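Local coordinates for cell division protein FtsI/penicillin binding protein 2 (Legionella pneumophila subsp. pneumophila ATCC 43290, PDB 4ZTK), which probably cross-links septal peptidoglycan during cell division as a D,D-transpeptidase of the penicillin-binding protein family, at residues A[40-45]-A[62-67]; A[228-233]-A[243-248]. One frame throughout, in Å; residues are numbered along the deposited sequence.

Interaction 1. Residues A[40-45]-A[62-67]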
ATOM      1  N   HIS A  40      -2.229 -19.143   8.814  1.00 35.54           N
ATOM      2  CA  HIS A  40      -1.809 -20.299   8.024  1.00 33.01           C
ATOM      3  C   HIS A  40      -1.301 -19.859   6.656  1.00 37.67           C
ATOM      4  O   HIS A  40      -1.553 -20.518   5.653  1.00 38.90           O
ATOM      5  CB  HIS A  40      -2.961 -21.289   7.843  1.00 46.75           C
ATOM      6  CG  HIS A  40      -3.554 -21.772   9.128  1.00 57.52           C
ATOM      7  ND1 HIS A  40      -4.764 -21.318   9.609  1.00 59.51           N
ATOM      8  CD2 HIS A  40      -3.103 -22.669  10.039  1.00 60.23           C
ATOM      9  CE1 HIS A  40      -5.034 -21.915  10.756  1.00 60.63           C
ATOM     10  NE2 HIS A  40      -4.040 -22.738  11.040  1.00 63.59           N
ATOM     11  N   ALA A  41      -0.605 -18.730   6.620  1.00 33.69           N
ATOM     12  CA  ALA A  41      -0.195 -18.130   5.359  1.00 35.44           C
ATOM     13  C   ALA A  41       1.003 -18.843   4.749  1.00 37.95           C
ATOM     14  O   ALA A  41       1.811 -19.448   5.455  1.00 37.30           O
ATOM     15  CB  ALA A  41       0.119 -16.662   5.560  1.00 28.71           C
ATOM     16  N   LYS A  42       1.116 -18.764   3.428  1.00 40.46           N
ATOM     17  CA  LYS A  42       2.288 -19.288   2.743  1.00 38.20           C
ATOM     18  C   LYS A  42       3.508 -18.452   3.115  1.00 38.97           C
ATOM     19  O   LYS A  42       4.579 -18.987   3.395  1.00 38.12           O
ATOM     20  CB  LYS A  42       2.074 -19.286   1.231  1.00 38.14           C
ATOM     21  CG  LYS A  42       3.243 -19.865   0.444  1.00 47.48           C
ATOM     22  CD  LYS A  42       2.951 -19.877  -1.048  1.00 56.55           C
ATOM     23  CE  LYS A  42       4.120 -20.452  -1.827  1.00 65.38           C
ATOM     24  NZ  LYS A  42       3.939 -20.284  -3.297  1.00 72.04           N
ATOM     25  N   SER A  43       3.333 -17.133   3.115  1.00 38.34           N
ATOM     26  CA  SER A  43       4.379 -16.220   3.563  1.00 34.61           C
ATOM     27  C   SER A  43       3.793 -14.877   3.978  1.00 33.27           C
ATOM     28  O   SER A  43       2.598 -14.627   3.830  1.00 33.12           O
ATOM     29  CB  SER A  43       5.424 -16.001   2.468  1.00 36.47           C
ATOM     30  OG  SER A  43       4.914 -15.158   1.448  1.00 38.02           O
ATOM     31  N   GLY A  44       4.649 -14.004   4.488  1.00 32.12           N
ATOM     32  CA  GLY A  44       4.221 -12.670   4.848  1.00 29.88           C
ATOM     33  C   GLY A  44       5.418 -11.775   5.048  1.00 26.07           C
ATOM     34  O   GLY A  44       6.513 -12.252   5.333  1.00 31.59           O
ATOM     35  N   VAL A  45       5.209 -10.474   4.906  1.00 28.38           N
ATOM     36  CA  VAL A  45       6.285  -9.508   5.051  1.00 32.05           C
ATOM     37  C   VAL A  45       5.745  -8.214   5.644  1.00 30.66           C
ATOM     38  O   VAL A  45       4.617  -7.815   5.355  1.00 30.08           O
ATOM     39  CB  VAL A  45       6.969  -9.224   3.689  1.00 33.75           C
ATOM     40  CG1 VAL A  45       5.935  -8.829   2.636  1.00 23.63           C
ATOM     41  CG2 VAL A  45       8.047  -8.141   3.824  1.00 29.76           C
ATOM     42  N   SER A  62       8.379 -13.984   6.925  1.00 34.79           N
ATOM     43  CA  SER A  62       8.273 -15.335   7.452  1.00 37.53           C
ATOM     44  C   SER A  62       7.576 -16.201   6.414  1.00 45.72           C
ATOM     45  O   SER A  62       6.563 -15.788   5.844  1.00 36.93           O
ATOM     46  CB  SER A  62       7.472 -15.338   8.753  1.00 37.86           C
ATOM     47  OG  SER A  62       7.428 -16.633   9.330  1.00 39.23           O
ATOM     48  N   SER A  63       8.128 -17.386   6.157  1.00 51.07           N
ATOM     49  CA  SER A  63       7.565 -18.307   5.168  1.00 64.24           C
ATOM     50  C   SER A  63       7.461 -19.708   5.747  1.00 69.47           C
ATOM     51  O   SER A  63       8.387 -20.175   6.406  1.00 64.18           O
ATOM     52  CB  SER A  63       8.427 -18.341   3.906  1.00 67.07           C
ATOM     53  OG  SER A  63       8.435 -17.081   3.258  1.00 80.16           O
ATOM     54  N   LYS A  64       6.343 -20.384   5.493  1.00 78.37           N
ATOM     55  CA  LYS A  64       6.116 -21.698   6.092  1.00 86.68           C
ATOM     56  C   LYS A  64       6.914 -22.815   5.419  1.00 92.55           C
ATOM     57  O   LYS A  64       7.360 -23.752   6.084  1.00 93.18           O
ATOM     58  CB  LYS A  64       4.620 -22.046   6.153  1.00 84.64           C
ATOM     59  CG  LYS A  64       3.922 -22.218   4.809  1.00 86.06           C
ATOM     60  CD  LYS A  64       2.544 -22.850   5.003  1.00 85.38           C
ATOM     61  CE  LYS A  64       1.683 -22.757   3.750  1.00 83.81           C
ATOM     62  NZ  LYS A  64       2.283 -23.460   2.582  1.00 85.53           N
ATOM     63  N   ASN A  65       7.105 -22.712   4.109  1.00 95.53           N
ATOM     64  CA  ASN A  65       7.826 -23.748   3.379  1.00 99.41           C
ATOM     65  C   ASN A  65       9.096 -23.253   2.692  1.00 93.36           C
ATOM     66  O   ASN A  65       9.552 -22.134   2.931  1.00 89.32           O
ATOM     67  CB  ASN A  65       6.904 -24.453   2.379  1.00109.73           C
ATOM     68  CG  ASN A  65       6.239 -23.489   1.415  1.00116.27           C
ATOM     69  OD1 ASN A  65       5.233 -22.859   1.743  1.00114.91           O
ATOM     70  ND2 ASN A  65       6.793 -23.380   0.212  1.00120.91           N
ATOM     71  N   LYS A  66       9.657 -24.102   1.838  1.00 94.37           N
ATOM     72  CA  LYS A  66      10.937 -23.836   1.194  1.00 92.26           C
ATOM     73  C   LYS A  66      10.765 -23.200  -0.179  1.00 90.42           C
ATOM     74  O   LYS A  66       9.651 -23.088  -0.691  1.00 95.61           O
ATOM     75  CB  LYS A  66      11.704 -25.148   1.024  1.00 96.83           C
ATOM     76  CG  LYS A  66      11.099 -26.070  -0.033  1.00 99.44           C
ATOM     77  CD  LYS A  66      11.903 -27.349  -0.205  1.00 98.72           C
ATOM     78  CE  LYS A  66      11.453 -28.122  -1.438  1.00 96.85           C
ATOM     79  NZ  LYS A  66      10.002 -28.456  -1.407  1.00 93.30           N
ATOM     80  N   GLY A  67      11.882 -22.784  -0.768  1.00 84.06           N
ATOM     81  CA  GLY A  67      11.923 -22.408  -2.169  1.00 80.42           C
ATOM     82  C   GLY A  67      11.348 -21.060  -2.552  1.00 77.12           C
ATOM     83  O   GLY A  67      11.525 -20.616  -3.687  1.00 76.21           O
TER

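Interaction 2. Residues A[228-233]-A[243-248]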
ATOM      1  N   ASN A 228     -10.083   8.605   6.192  1.00 30.68           N
ATOM      2  CA  ASN A 228     -11.473   8.201   6.080  1.00 31.34           C
ATOM      3  C   ASN A 228     -11.610   6.753   5.631  1.00 34.02           C
ATOM      4  O   ASN A 228     -12.543   6.056   6.033  1.00 31.89           O
ATOM      5  CB  ASN A 228     -12.213   9.120   5.113  1.00 31.87           C
ATOM      6  CG  ASN A 228     -13.696   8.848   5.081  1.00 40.50           C
ATOM      7  OD1 ASN A 228     -14.385   9.005   6.089  1.00 43.10           O
ATOM      8  ND2 ASN A 228     -14.201   8.442   3.922  1.00 39.31           N
ATOM      9  N   ALA A 229     -10.675   6.302   4.799  1.00 27.77           N
ATOM     10  CA  ALA A 229     -10.642   4.903   4.370  1.00 23.25           C
ATOM     11  C   ALA A 229     -10.425   3.959   5.555  1.00 30.80           C
ATOM     12  O   ALA A 229     -10.814   2.793   5.511  1.00 34.76           O
ATOM     13  CB  ALA A 229      -9.557   4.693   3.327  1.00 19.30           C
ATOM     14  N   VAL A 230      -9.793   4.464   6.610  1.00 31.38           N
ATOM     15  CA  VAL A 230      -9.542   3.661   7.801  1.00 25.42           C
ATOM     16  C   VAL A 230     -10.691   3.765   8.808  1.00 29.71           C
ATOM     17  O   VAL A 230     -11.214   2.756   9.258  1.00 30.69           O
ATOM     18  CB  VAL A 230      -8.207   4.034   8.480  1.00 27.65           C
ATOM     19  CG1 VAL A 230      -8.101   3.364   9.856  1.00 27.79           C
ATOM     20  CG2 VAL A 230      -7.022   3.626   7.593  1.00 19.50           C
ATOM     21  N   THR A 231     -11.094   4.981   9.154  1.00 29.98           N
ATOM     22  CA  THR A 231     -12.143   5.144  10.155  1.00 33.96           C
ATOM     23  C   THR A 231     -13.511   4.708   9.629  1.00 37.96           C
ATOM     24  O   THR A 231     -14.347   4.221  10.388  1.00 39.59           O
ATOM     25  CB  THR A 231     -12.233   6.595  10.667  1.00 41.35           C
ATOM     26  OG1 THR A 231     -12.851   7.423   9.677  1.00 48.13           O
ATOM     27  CG2 THR A 231     -10.854   7.134  10.980  1.00 36.89           C
ATOM     28  N   ASN A 232     -13.738   4.871   8.329  1.00 37.62           N
ATOM     29  CA  ASN A 232     -15.054   4.597   7.757  1.00 40.20           C
ATOM     30  C   ASN A 232     -15.039   3.774   6.473  1.00 43.21           C
ATOM     31  O   ASN A 232     -15.916   3.927   5.627  1.00 50.45           O
ATOM     32  CB  ASN A 232     -15.800   5.912   7.511  1.00 49.62           C
ATOM     33  CG  ASN A 232     -15.946   6.744   8.776  1.00 55.18           C
ATOM     34  OD1 ASN A 232     -15.362   7.822   8.898  1.00 57.30           O
ATOM     35  ND2 ASN A 232     -16.728   6.244   9.724  1.00 58.68           N
ATOM     36  N   GLY A 233     -14.051   2.900   6.324  1.00 41.54           N
ATOM     37  CA  GLY A 233     -13.941   2.102   5.118  1.00 33.45           C
ATOM     38  C   GLY A 233     -13.372   0.722   5.366  1.00 33.62           C
ATOM     39  O   GLY A 233     -13.465   0.195   6.471  1.00 38.29           O
ATOM     40  N   VAL A 243      -5.297   8.178  17.808  1.00 37.50           N
ATOM     41  CA  VAL A 243      -4.205   8.272  16.845  1.00 39.36           C
ATOM     42  C   VAL A 243      -4.753   8.156  15.426  1.00 41.46           C
ATOM     43  O   VAL A 243      -5.276   7.112  15.039  1.00 46.37           O
ATOM     44  CB  VAL A 243      -3.149   7.172  17.071  1.00 31.89           C
ATOM     45  CG1 VAL A 243      -1.976   7.376  16.139  1.00 36.74           C
ATOM     46  CG2 VAL A 243      -2.674   7.161  18.525  1.00 37.47           C
ATOM     47  N   SER A 244      -4.645   9.228  14.650  1.00 40.21           N
ATOM     48  CA  SER A 244      -5.164   9.210  13.288  1.00 42.47           C
ATOM     49  C   SER A 244      -4.305   8.320  12.394  1.00 37.20           C
ATOM     50  O   SER A 244      -3.084   8.464  12.333  1.00 39.89           O
ATOM     51  CB  SER A 244      -5.266  10.623  12.715  1.00 48.68           C
ATOM     52  OG  SER A 244      -3.988  11.215  12.594  1.00 58.38           O
ATOM     53  N   VAL A 245      -4.957   7.386  11.713  1.00 35.14           N
ATOM     54  CA  VAL A 245      -4.261   6.439  10.857  1.00 33.69           C
ATOM     55  C   VAL A 245      -4.711   6.617   9.412  1.00 33.79           C
ATOM     56  O   VAL A 245      -5.908   6.684   9.126  1.00 32.00           O
ATOM     57  CB  VAL A 245      -4.534   4.982  11.295  1.00 31.48           C
ATOM     58  CG1 VAL A 245      -3.740   4.017  10.447  1.00 27.17           C
ATOM     59  CG2 VAL A 245      -4.202   4.793  12.772  1.00 35.65           C
ATOM     60  N   ALA A 246      -3.741   6.704   8.507  1.00 31.73           N
ATOM     61  CA  ALA A 246      -4.024   6.789   7.080  1.00 29.75           C
ATOM     62  C   ALA A 246      -3.573   5.491   6.437  1.00 29.36           C
ATOM     63  O   ALA A 246      -2.450   5.047   6.667  1.00 28.55           O
ATOM     64  CB  ALA A 246      -3.279   7.959   6.467  1.00 29.26           C
ATOM     65  N   GLY A 247      -4.438   4.876   5.637  1.00 25.92           N
ATOM     66  CA  GLY A 247      -4.069   3.639   4.978  1.00 26.77           C
ATOM     67  C   GLY A 247      -5.030   3.134   3.920  1.00 29.69           C
ATOM     68  O   GLY A 247      -6.178   3.573   3.834  1.00 29.35           O
ATOM     69  N   LYS A 248      -4.547   2.193   3.119  1.00 28.03           N
ATOM     70  CA  LYS A 248      -5.322   1.643   2.014  1.00 28.63           C
ATOM     71  C   LYS A 248      -5.145   0.138   1.922  1.00 26.59           C
ATOM     72  O   LYS A 248      -4.025  -0.371   1.897  1.00 28.61           O
ATOM     73  CB  LYS A 248      -4.909   2.284   0.685  1.00 30.13           C
ATOM     74  CG  LYS A 248      -5.695   1.762  -0.514  1.00 25.95           C
ATOM     75  CD  LYS A 248      -7.091   2.369  -0.552  1.00 26.88           C
ATOM     76  CE  LYS A 248      -7.995   1.651  -1.539  1.00 32.42           C
ATOM     77  NZ  LYS A 248      -8.356   0.275  -1.083  1.00 28.22           N
TER

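Interaction 1. Residues A[40-45]-A[62-67]
S43 and S63 form the closest backbone pair of this worked example of an antiparallel edge, where the open end of the hairpin made by strands 43-49 and 56-63 is fastened. Backbone bonds do most of that work. G44 and S62 make a hydrogen-bonded pair: S62 N gives to G44 O at 3.0 Å, and G44 N gives to S62 O at 2.9 Å, with a bent N-H...O angle of 133°. One step on, where strand 56-63 has ended, K64 N still reaches K42 O at 3.1 Å. S63 CA and S43 CA add CA-H...O contacts to K42 O and S62 O.

Side-chain packing follows. In the non-hydrogen-bonded pair, S63 OG stands beside its own backbone N (chi1 -64°) and comes within 3.3 Å of S43 CB. S43 OG instead hydrogen-bonds to E281 of the neighbouring strand 274-281 and to W71 of a loop, and K42 and S43 both face E281 as a classic beta bulge. The aliphatic part of K64 runs alongside the opposing backbone, CD lying 3.5 Å from A41 O and CE 3.7 Å from K42 CA.

The polar ends contribute less across the contact. Within residues 62-67, a bend at chi4 (61°) turns K64 NZ to N65 OD1, 3.1 Å away, approaching from above the plane of the amide. That same oxygen sits 3.8 Å from K42 CG. N65 is poorly ordered, so both contacts of this oxygen are tentative.

The chemistry is therefore graded: directional backbone bonds set the register and buried S43 ties it to the sheet, while K64, exposed, adds mainly methylene contacts as the chain leaves the edge, its ammonium well apart from that of K42.

Interaction 2. Residues A[228-233]-A[243-248]
V230, in the last turn of helix 216-231, overlaps V245 with CG1 and the backbone of residues 245-247 with CG2. With CG1 anti to its backbone N (chi1 169°), the other branch, CG2, stands beside that N and dips toward the strand, meeting G247 N at 3.5 Å. The main chain of G247 is also hydrogen-bonded to L226, one turn earlier in the helix. CG1 turns instead to V245, coming within 4.2 Å of its CB, and the two valines cross at about a right angle. V245 O lies 3.6 Å from both V230 CB and V230 CG2. A229 extends the footprint along the strand, its CB touching G247 O at 3.6 Å.

All five touching residues are buried, and what joins the segments is van der Waals contact of small apolar side chains, chiefly with backbone atoms. V230 also touches V239 and F263. N232 N hydrogen-bonds to N228 O at 2.8 Å, closing the last turn as the chain leaves helical geometry.

K248 starts away from residues 228-233, although it touches L226, and its side chain also contacts S80 and K83; its NZ hydrogen-bonds S134 OG and makes a salt bridge to a sulfonate probably from the crystallisation liquor. A helix packed against the strand that carries the lysine of a KTG sequence, with a probable SxxK serine beside it, is typical of the transpeptidase fold shared by penicillin-binding proteins and serine beta-lactamases.

In the fold
Both contacts belong to one five-stranded antiparallel sheet but sit at its two outer strands. Interaction 1 joins outermost strand 56-63 to its neighbour 43-49; interaction 2 packs the end of helix 216-231 against outermost strand 246-253, with strands 274-281 and 259-267 lying between. Their centres are 28 Å apart and their nearest atoms about 12 Å, so they do not touch. Along the chain they come in series, 40-45 with 62-67 closing before 228-233 with 243-248 opens. The sheet is thus assembled from early and late parts of the sequence: the early hairpin forms the edge remote from the probable active site, and the late strand carries K248 into it.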